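6-phosphogluconate dehydrogenase NAD-binding (Dyadobacter fermentans, PDB 4GBJ) probably works as an NAD(P)-dependent oxidoreductase of the 6-phosphogluconate and 3-hydroxyisobutyrate dehydrogenase superfamily. Local coordinates at residues 177-180 with 181-185; 73-76 with 77-81; 148-151 with 152-156; 191-194 with 195-199. All blocks are in the same frame, centred on the assembly; numbering follows the deposited sequence.

Contact 1 of 4, residues 177-180 with 181-185; sequences GNFM and IACSL
Cys183 lays its sulfur over one face of the Phe179 ring, one helical turn earlier. Cys183 SG stands 3.8 Å from the centre of the Phe179 ring and 27° off its normal, displaced toward the rim, and comes nearest to Phe179 at CE1, 3.4 Å away. The torsions bring the two together: Phe179 carries CG opposite its backbone N (chi1 155°), while Cys183 keeps SG beside its own N (chi1 -69°). This sulfur-aromatic contact follows the i to i+4 spacing of helix 169-197, the long helix of the C-terminal helical domain, which also holds the predicted active-site Lys174 close to Asn178. On another side of the helix Ser184 bends back, and its OG gives a hydrogen bond of 2.7 Å to Met180 O. Ser184 N reaches the same Met180 O at 3.0 Å from the other face of the carbonyl plane, so one oxygen takes two donors and the buried hydroxyl spends its proton inside its own helix. With an alanine at Ser184, Met180 O would probably keep just the backbone donor of the pair. Ile181 lies alongside Asn178, its CD1 4.0 Å from Asn178 OD1. Farther out, Phe261 of helix 260-274 packs on both Phe179 and Cys183, Ile218 and Tyr222 of helix 217-228 meet Ile181, and Met187 of the second subunit touches Met180 and Cys183.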
loop_
_atom_site.group_PDB
_atom_site.type_symbol
_atom_site.label_atom_id
_atom_site.label_comp_id
_atom_site.label_asym_id
_atom_site.label_seq_id
_atom_site.Cartn_x
_atom_site.Cartn_y
_atom_site.Cartn_z
ATOM N N GLY B 177 6.550 5.586 -7.721
ATOM C CA GLY B 177 5.971 6.035 -6.467
ATOM C C GLY B 177 4.517 6.421 -6.629
ATOM O O GLY B 177 3.674 5.933 -5.866
ATOM N N ASN B 178 4.218 7.241 -7.667
ATOM C CA ASN B 178 2.852 7.694 -7.995
ATOM C C ASN B 178 1.960 6.524 -8.441
ATOM O O ASN B 178 0.789 6.505 -8.111
ATOM C CB ASN B 178 2.856 8.782 -9.066
ATOM C CG ASN B 178 3.154 10.178 -8.561
ATOM O OD1 ASN B 178 3.393 10.422 -7.369
ATOM N ND2 ASN B 178 3.127 11.131 -9.473
ATOM N N PHE B 179 2.533 5.559 -9.126
ATOM C CA PHE B 179 1.840 4.323 -9.513
ATOM C C PHE B 179 1.428 3.555 -8.270
ATOM O O PHE B 179 0.299 3.106 -8.200
ATOM C CB PHE B 179 2.712 3.462 -10.444
ATOM C CG PHE B 179 2.416 1.990 -10.445
ATOM C CD1 PHE B 179 1.298 1.486 -11.102
ATOM C CD2 PHE B 179 3.248 1.099 -9.778
ATOM C CE1 PHE B 179 1.057 0.127 -11.124
ATOM C CE2 PHE B 179 2.972 -0.258 -9.760
ATOM C CZ PHE B 179 1.895 -0.741 -10.436
HETATM N N MSE B 180 2.306 3.458 -7.271
HETATM C CA MSE B 180 1.992 2.711 -6.048
HETATM C C MSE B 180 0.954 3.455 -5.229
HETATM O O MSE B 180 0.102 2.822 -4.620
HETATM C CB MSE B 180 3.213 2.428 -5.210
HETATM C CG MSE B 180 4.037 1.340 -5.826
HETATM SE SE MSE B 180 5.672 0.831 -4.892
HETATM C CE MSE B 180 4.967 0.243 -3.198
ATOM N N ILE B 181 0.964 4.799 -5.280
ATOM C CA ILE B 181 -0.064 5.570 -4.573
ATOM C C ILE B 181 -1.429 5.262 -5.196
ATOM O O ILE B 181 -2.377 4.990 -4.470
ATOM C CB ILE B 181 0.226 7.055 -4.536
ATOM C CG1 ILE B 181 1.484 7.355 -3.678
ATOM C CG2 ILE B 181 -1.032 7.838 -3.981
ATOM C CD1 ILE B 181 2.044 8.806 -3.927
ATOM N N ALA B 182 -1.509 5.268 -6.535
ATOM C CA ALA B 182 -2.730 4.998 -7.309
ATOM C C ALA B 182 -3.221 3.572 -7.053
ATOM O O ALA B 182 -4.442 3.370 -6.897
ATOM C CB ALA B 182 -2.496 5.226 -8.798
ATOM N N CYS B 183 -2.307 2.597 -6.972
ATOM C CA CYS B 183 -2.679 1.218 -6.603
ATOM C C CYS B 183 -3.263 1.155 -5.193
ATOM O O CYS B 183 -4.172 0.381 -4.948
ATOM C CB CYS B 183 -1.490 0.276 -6.709
ATOM S SG CYS B 183 -0.932 -0.025 -8.383
ATOM N N SER B 184 -2.723 1.933 -4.275
ATOM C CA SER B 184 -3.204 1.961 -2.876
ATOM C C SER B 184 -4.605 2.470 -2.843
ATOM O O SER B 184 -5.443 1.917 -2.148
ATOM C CB SER B 184 -2.263 2.807 -2.013
ATOM O OG SER B 184 -0.963 2.249 -2.151
ATOM N N LEU B 185 -4.882 3.524 -3.615
ATOM C CA LEU B 185 -6.238 4.043 -3.729
ATOM C C LEU B 185 -7.213 3.004 -4.290
ATOM O O LEU B 185 -8.321 2.849 -3.791
ATOM C CB LEU B 185 -6.267 5.250 -4.650
ATOM C CG LEU B 185 -5.767 6.571 -4.004
ATOM C CD1 LEU B 185 -5.351 7.569 -5.117
ATOM C CD2 LEU B 185 -6.832 7.166 -3.119
#

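Contact 2 of 4, residues 73-76 with 77-81; sequences AAVE and ELFSM
Val75 sets its CG1 methyl against the ring of Phe79, 4.1 Å from CD2, the two side chains crossing at a slant. CG1 lies opposite the backbone N (chi1 180°), which directs this methyl along the helix to the ring one turn on. The Val75 carbonyl oxygen meets the same ring at its edge and in its plane, 3.4 Å from Phe79 CD2, and it also accepts the hydrogen bond from Phe79 N at 2.8 Å, with an N-H...O angle of 164°. That bond is made at the close of helix 72-78: Phe79 leaves helical geometry as the centre of an inverse gamma turn, and Ser80 takes the N-cap position of helix 81-87. Val75 and Phe79 are buried within the Rossmann-type domain, where Leu107 of helix 101-113 packs on Val75 and His93 stacks on the Phe79 ring. Toward solvent, Glu77 brings CB to 3.3 Å from Ala73 O, while its carboxylate forms a salt bridge with Arg36. The chemistry is thus divided between an apolar inner side and a charged outer one, and the Val75 oxygen, gripped by an N-H and bordered by a ring edge whose hydrogens are slightly positive, probably sits in a favourable electrostatic setting.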
loop_
_atom_site.group_PDB
_atom_site.type_symbol
_atom_site.label_atom_id
_atom_site.label_comp_id
_atom_site.label_asym_id
_atom_site.label_seq_id
_atom_site.Cartn_x
_atom_site.Cartn_y
_atom_site.Cartn_z
ATOM N N ALA B 73 5.453 18.991 -21.816
ATOM C CA ALA B 73 5.411 20.056 -22.812
ATOM C C ALA B 73 5.846 21.403 -22.218
ATOM O O ALA B 73 6.507 22.162 -22.908
ATOM C CB ALA B 73 4.031 20.176 -23.445
ATOM N N ALA B 74 5.477 21.713 -20.965
ATOM C CA ALA B 74 5.896 22.960 -20.336
ATOM C C ALA B 74 7.448 23.024 -20.198
ATOM O O ALA B 74 8.038 24.071 -20.436
ATOM C CB ALA B 74 5.243 23.125 -18.974
ATOM N N VAL B 75 8.103 21.896 -19.900
ATOM C CA VAL B 75 9.573 21.884 -19.719
ATOM C C VAL B 75 10.257 22.028 -21.068
ATOM O O VAL B 75 11.230 22.787 -21.209
ATOM C CB VAL B 75 10.053 20.628 -18.949
ATOM C CG1 VAL B 75 11.566 20.642 -18.788
ATOM C CG2 VAL B 75 9.383 20.546 -17.577
ATOM N N GLU B 76 9.762 21.315 -22.071
ATOM C CA GLU B 76 10.343 21.388 -23.420
ATOM C C GLU B 76 10.172 22.770 -24.049
ATOM O O GLU B 76 11.072 23.223 -24.744
ATOM C CB GLU B 76 9.716 20.351 -24.332
ATOM C CG GLU B 76 10.108 18.931 -23.974
ATOM C CD GLU B 76 9.309 17.888 -24.747
ATOM O OE1 GLU B 76 8.752 18.236 -25.814
ATOM O OE2 GLU B 76 9.217 16.733 -24.277
ATOM N N GLU B 77 9.016 23.429 -23.813
ATOM C CA GLU B 77 8.727 24.774 -24.367
ATOM C C GLU B 77 9.683 25.797 -23.771
ATOM O O GLU B 77 10.109 26.731 -24.437
ATOM C CB GLU B 77 7.261 25.171 -24.064
ATOM C CG GLU B 77 6.903 26.660 -24.137
ATOM C CD GLU B 77 5.465 26.971 -23.755
ATOM O OE1 GLU B 77 4.862 26.183 -22.989
ATOM O OE2 GLU B 77 4.957 28.033 -24.182
ATOM N N LEU B 78 9.970 25.654 -22.492
ATOM C CA LEU B 78 10.829 26.593 -21.815
ATOM C C LEU B 78 12.299 26.318 -22.087
ATOM O O LEU B 78 13.047 27.245 -22.343
ATOM C CB LEU B 78 10.556 26.508 -20.318
ATOM C CG LEU B 78 11.206 27.583 -19.486
ATOM C CD1 LEU B 78 10.785 28.962 -19.981
ATOM C CD2 LEU B 78 10.867 27.398 -18.030
ATOM N N PHE B 79 12.722 25.064 -22.018
ATOM C CA PHE B 79 14.111 24.717 -22.209
ATOM C C PHE B 79 14.473 24.526 -23.699
ATOM O O PHE B 79 14.918 23.457 -24.150
ATOM C CB PHE B 79 14.481 23.503 -21.340
ATOM C CG PHE B 79 14.646 23.990 -19.920
ATOM C CD1 PHE B 79 15.865 24.463 -19.477
ATOM C CD2 PHE B 79 13.542 24.185 -19.100
ATOM C CE1 PHE B 79 15.993 25.033 -18.209
ATOM C CE2 PHE B 79 13.677 24.783 -17.831
ATOM C CZ PHE B 79 14.894 25.231 -17.420
ATOM N N SER B 80 14.349 25.625 -24.438
ATOM C CA SER B 80 14.690 25.681 -25.851
ATOM C C SER B 80 16.193 25.629 -25.985
ATOM O O SER B 80 16.895 25.884 -25.011
ATOM C CB SER B 80 14.163 26.981 -26.447
ATOM O OG SER B 80 14.807 28.080 -25.809
HETATM N N MSE B 81 16.699 25.378 -27.191
HETATM C CA MSE B 81 18.147 25.374 -27.439
HETATM C C MSE B 81 18.840 26.695 -27.042
HETATM O O MSE B 81 19.964 26.655 -26.553
HETATM C CB MSE B 81 18.423 25.121 -28.934
HETATM C CG MSE B 81 18.258 23.670 -29.346
HETATM SE SE MSE B 81 19.074 23.487 -31.179
HETATM C CE MSE B 81 18.211 24.808 -32.129
#

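Contact 3 of 4, residues 148-151 with 152-156; sequences RIKP and IVENF. With NA (sodium ion), chain E.
Glu154 reaches back over the preceding turn toward Lys150 and Pro151. Glu154 CB lies 3.7 Å from Lys150 O, and Glu154 CG comes closer, 3.4 Å from that same oxygen. Glu154 CG stands beside the backbone N (chi1 -82°) and the chain runs extended beyond it, which carries the carboxylate along the turn: Glu154 CD sits near Lys150 CG, Glu154 OE1 lies 3.7 Å from Pro151 CA, and Glu154 OE2 comes to 3.4 Å from Lys150 CE. The amine does not close on it, for Lys150 NZ and Glu154 OE2 remain 4.5 Å apart, beyond a salt bridge.

On the buried side, Ile149 CD1 packs 4.0 Å from Val153 CG1, and Phe66 and Val94 of the central sheet lie beneath the two. Helix 143-153 is the connection between strands 136-139 and 159-162 in a beta-alpha-beta unit of the Rossmann-type domain, and it kinks at Pro151, whose N has no hydrogen to give to the turn before. Near its end the Asn155 amide turns back on the chain: ND2 donates to Ile152 O at 3.0 Å, with Asn155 N reaching that oxygen from the same face of its plane. Just there the backbone serves a metal, since Glu154 O binds the sodium ion at 2.2 Å alongside two waters and Val157 O. The sodium is therefore held through backbone carbonyl oxygen, while the Glu154 carboxylate turns to Lys150, and the opposite charges there probably attract each other only loosely.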
loop_
_atom_site.group_PDB
_atom_site.type_symbol
_atom_site.label_atom_id
_atom_site.label_comp_id
_atom_site.label_asym_id
_atom_site.label_seq_id
_atom_site.Cartn_x
_atom_site.Cartn_y
_atom_site.Cartn_z
ATOM N N ARG B 148 27.143 19.572 -6.661
ATOM C CA ARG B 148 27.000 21.030 -6.547
ATOM C C ARG B 148 25.621 21.461 -5.984
ATOM O O ARG B 148 25.537 22.449 -5.284
ATOM C CB ARG B 148 27.167 21.659 -7.946
ATOM C CG ARG B 148 27.121 23.171 -7.942
ATOM C CD ARG B 148 27.340 23.700 -9.342
ATOM N NE ARG B 148 27.270 25.156 -9.381
ATOM C CZ ARG B 148 27.309 25.879 -10.494
ATOM N NH1 ARG B 148 27.407 25.283 -11.674
ATOM N NH2 ARG B 148 27.261 27.208 -10.434
ATOM N N ILE B 149 24.548 20.764 -6.328
ATOM C CA ILE B 149 23.198 21.205 -5.933
ATOM C C ILE B 149 22.665 20.443 -4.733
ATOM O O ILE B 149 21.702 20.914 -4.125
ATOM C CB ILE B 149 22.201 21.163 -7.143
ATOM C CG1 ILE B 149 21.956 19.732 -7.703
ATOM C CG2 ILE B 149 22.751 22.080 -8.268
ATOM C CD1 ILE B 149 20.779 18.933 -7.040
ATOM N N LYS B 150 23.291 19.322 -4.338
ATOM C CA LYS B 150 22.810 18.564 -3.177
ATOM C C LYS B 150 22.716 19.430 -1.931
ATOM O O LYS B 150 21.710 19.350 -1.237
ATOM C CB LYS B 150 23.672 17.325 -2.879
ATOM C CG LYS B 150 23.182 16.562 -1.660
ATOM C CD LYS B 150 23.706 15.157 -1.614
ATOM C CE LYS B 150 23.344 14.464 -0.308
ATOM N NZ LYS B 150 24.014 13.147 -0.195
ATOM N N PRO B 151 23.709 20.284 -1.629
ATOM C CA PRO B 151 23.596 21.137 -0.423
ATOM C C PRO B 151 22.449 22.145 -0.516
ATOM O O PRO B 151 21.920 22.539 0.507
ATOM C CB PRO B 151 24.950 21.840 -0.340
ATOM C CG PRO B 151 25.820 21.213 -1.354
ATOM C CD PRO B 151 24.974 20.544 -2.350
ATOM N N ILE B 152 22.038 22.538 -1.743
ATOM C CA ILE B 152 20.923 23.462 -1.896
ATOM C C ILE B 152 19.591 22.729 -1.587
ATOM O O ILE B 152 18.792 23.237 -0.822
ATOM C CB ILE B 152 20.886 24.118 -3.292
ATOM C CG1 ILE B 152 22.247 24.822 -3.637
ATOM C CG2 ILE B 152 19.739 25.162 -3.344
ATOM C CD1 ILE B 152 22.423 25.127 -5.089
ATOM N N VAL B 153 19.354 21.574 -2.197
ATOM C CA VAL B 153 18.067 20.871 -2.046
ATOM C C VAL B 153 17.868 20.294 -0.638
ATOM O O VAL B 153 16.725 20.150 -0.242
ATOM C CB VAL B 153 17.813 19.817 -3.132
ATOM C CG1 VAL B 153 18.057 20.427 -4.504
ATOM C CG2 VAL B 153 18.642 18.551 -2.945
ATOM N N GLU B 154 18.952 20.059 0.137
ATOM C CA GLU B 154 18.861 19.595 1.533
ATOM C C GLU B 154 18.064 20.566 2.387
ATOM O O GLU B 154 17.561 20.178 3.423
ATOM C CB GLU B 154 20.264 19.404 2.152
ATOM C CG GLU B 154 20.878 18.076 1.778
ATOM C CD GLU B 154 22.315 17.810 2.180
ATOM O OE1 GLU B 154 23.088 18.771 2.406
ATOM O OE2 GLU B 154 22.667 16.612 2.261
ATOM N N ASN B 155 17.978 21.828 1.980
ATOM C CA ASN B 155 17.246 22.838 2.730
ATOM C C ASN B 155 15.746 22.630 2.711
ATOM O O ASN B 155 15.114 22.998 3.675
ATOM C CB ASN B 155 17.571 24.227 2.203
ATOM C CG ASN B 155 18.993 24.615 2.531
ATOM O OD1 ASN B 155 19.323 24.850 3.684
ATOM N ND2 ASN B 155 19.880 24.613 1.552
ATOM N N PHE B 156 15.169 22.018 1.669
ATOM C CA PHE B 156 13.707 21.854 1.617
ATOM C C PHE B 156 13.222 20.406 1.598
ATOM O O PHE B 156 12.033 20.203 1.423
ATOM C CB PHE B 156 13.106 22.622 0.431
ATOM C CG PHE B 156 13.615 22.297 -0.933
ATOM C CD1 PHE B 156 12.978 21.345 -1.723
ATOM C CD2 PHE B 156 14.665 23.007 -1.480
ATOM C CE1 PHE B 156 13.429 21.076 -3.019
ATOM C CE2 PHE B 156 15.106 22.747 -2.775
ATOM C CZ PHE B 156 14.489 21.774 -3.528
HETATM NA NA NA E . 17.008 18.786 5.079
HETATM O O HOH W 1 18.304 16.946 4.069
HETATM O O HOH W 2 19.462 19.352 6.052
#

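Contact 4 of 4, residues 191-194 with 195-199; sequences AFTM and AEKNG
Ala191 O accepts the N-H of Ala195 at 3.1 Å in the last turns of helix 169-197. Next, Phe192 O takes Glu196 N at 2.9 Å, while the Phe192 ring packs on Ile205 and Tyr206 of helix 202-211. Thr193 O binds Lys197 N and is brushed by Lys197 CG at 3.4 Å; the Thr193 hydroxyl bonds instead to Gly189 O and to Arg202, which also makes a salt bridge with Glu196. Met194 O receives the side-chain amide of Asn198, ND2 at 3.0 Å, nearly straight at 167° and lying in the amide plane, whereas Asn198 N adds just a weak bond. Met194 holds CG anti to its N (chi1 166°), which lays it alongside the Asn198 amide, Met194 CG 4.0 Å from Asn198 ND2. Asn198 OD1 turns to Arg105 of the second subunit. A leucine in place of Asn198 would probably leave Met194 O, of these two bonds, with the weak one from the backbone N, and Arg105 of the second subunit without this acceptor. Gly199, at positive phi, is the C-prime residue of a Schellman motif that closes the long helix, with Ile200 N bonded to Ala195 O and Gly199 N to Glu196 O.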
loop_
_atom_site.group_PDB
_atom_site.type_symbol
_atom_site.label_atom_id
_atom_site.label_comp_id
_atom_site.label_asym_id
_atom_site.label_seq_id
_atom_site.Cartn_x
_atom_site.Cartn_y
_atom_site.Cartn_z
ATOM N N ALA B 191 -11.561 -2.976 -1.620
ATOM C CA ALA B 191 -11.706 -3.577 -0.295
ATOM C C ALA B 191 -12.793 -2.908 0.500
ATOM O O ALA B 191 -13.630 -3.618 1.071
ATOM C CB ALA B 191 -10.386 -3.523 0.470
ATOM N N PHE B 192 -12.861 -1.557 0.483
ATOM C CA PHE B 192 -13.882 -0.837 1.272
ATOM C C PHE B 192 -15.259 -0.977 0.710
ATOM O O PHE B 192 -16.205 -1.059 1.497
ATOM C CB PHE B 192 -13.554 0.630 1.451
ATOM C CG PHE B 192 -12.285 1.043 2.183
ATOM C CD1 PHE B 192 -11.407 0.089 2.706
ATOM C CD2 PHE B 192 -11.959 2.385 2.326
ATOM C CE1 PHE B 192 -10.222 0.470 3.329
ATOM C CE2 PHE B 192 -10.780 2.768 2.981
ATOM C CZ PHE B 192 -9.900 1.803 3.446
ATOM N N THR B 193 -15.389 -1.156 -0.623
ATOM C CA THR B 193 -16.666 -1.439 -1.291
ATOM C C THR B 193 -17.125 -2.835 -0.970
ATOM O O THR B 193 -18.310 -3.010 -0.721
ATOM C CB THR B 193 -16.548 -1.189 -2.817
ATOM O OG1 THR B 193 -16.251 0.183 -2.969
ATOM C CG2 THR B 193 -17.826 -1.508 -3.576
HETATM N N MSE B 194 -16.230 -3.839 -0.966
HETATM C CA MSE B 194 -16.616 -5.188 -0.585
HETATM C C MSE B 194 -17.196 -5.182 0.834
HETATM O O MSE B 194 -18.190 -5.872 1.132
HETATM C CB MSE B 194 -15.412 -6.187 -0.640
HETATM C CG MSE B 194 -15.714 -7.577 0.092
HETATM SE SE MSE B 194 -14.204 -8.793 -0.210
HETATM C CE MSE B 194 -12.890 -8.046 1.066
ATOM N N ALA B 195 -16.514 -4.468 1.744
ATOM C CA ALA B 195 -16.955 -4.358 3.137
ATOM C C ALA B 195 -18.311 -3.661 3.186
ATOM O O ALA B 195 -19.268 -4.188 3.787
ATOM C CB ALA B 195 -15.906 -3.592 3.948
ATOM N N GLU B 196 -18.446 -2.537 2.464
ATOM C CA GLU B 196 -19.691 -1.779 2.454
ATOM C C GLU B 196 -20.875 -2.618 1.992
ATOM O O GLU B 196 -21.932 -2.602 2.608
ATOM C CB GLU B 196 -19.542 -0.551 1.579
ATOM C CG GLU B 196 -20.784 0.307 1.526
ATOM C CD GLU B 196 -20.628 1.522 0.642
ATOM O OE1 GLU B 196 -19.563 1.669 -0.008
ATOM O OE2 GLU B 196 -21.591 2.317 0.580
ATOM N N LYS B 197 -20.701 -3.383 0.947
ATOM C CA LYS B 197 -21.802 -4.226 0.442
ATOM C C LYS B 197 -22.069 -5.397 1.388
ATOM O O LYS B 197 -23.121 -5.978 1.313
ATOM C CB LYS B 197 -21.449 -4.649 -0.969
ATOM C CG LYS B 197 -21.477 -3.386 -1.815
ATOM C CD LYS B 197 -21.877 -3.617 -3.142
ATOM C CE LYS B 197 -23.342 -3.953 -3.337
ATOM N NZ LYS B 197 -23.428 -4.441 -4.711
ATOM N N ASN B 198 -21.144 -5.682 2.329
ATOM C CA ASN B 198 -21.331 -6.673 3.396
ATOM C C ASN B 198 -21.911 -6.039 4.643
ATOM O O ASN B 198 -21.969 -6.711 5.656
ATOM C CB ASN B 198 -20.031 -7.394 3.733
ATOM C CG ASN B 198 -19.873 -8.655 2.951
ATOM O OD1 ASN B 198 -20.462 -9.680 3.294
ATOM N ND2 ASN B 198 -19.155 -8.595 1.853
ATOM N N GLY B 199 -22.396 -4.798 4.562
ATOM C CA GLY B 199 -23.004 -4.108 5.695
ATOM C C GLY B 199 -21.997 -3.580 6.691
ATOM O O GLY B 199 -22.383 -3.313 7.807
#

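Contacts 1 and 4 lie on helix 169-197, their centres about 21 Å apart and their nearest atoms about 7 Å, and both touch the second subunit; Phe179 of contact 1 packs in the dimer on Ala191, a contact 4 residue of the other copy. Contacts 2 and 3 belong to the Rossmann-type domain, with centres about 24 Å apart. Contact 1 lies beside the predicted active-site Lys174, the side chain of Asn178 being about 4 Å from it, and is about 28 and 27 Å, centre to centre, from contacts 2 and 3. Contact 4, at the far helix end, is about 46 Å, centre to centre, from contact 3, which holds the sodium ligand Glu154.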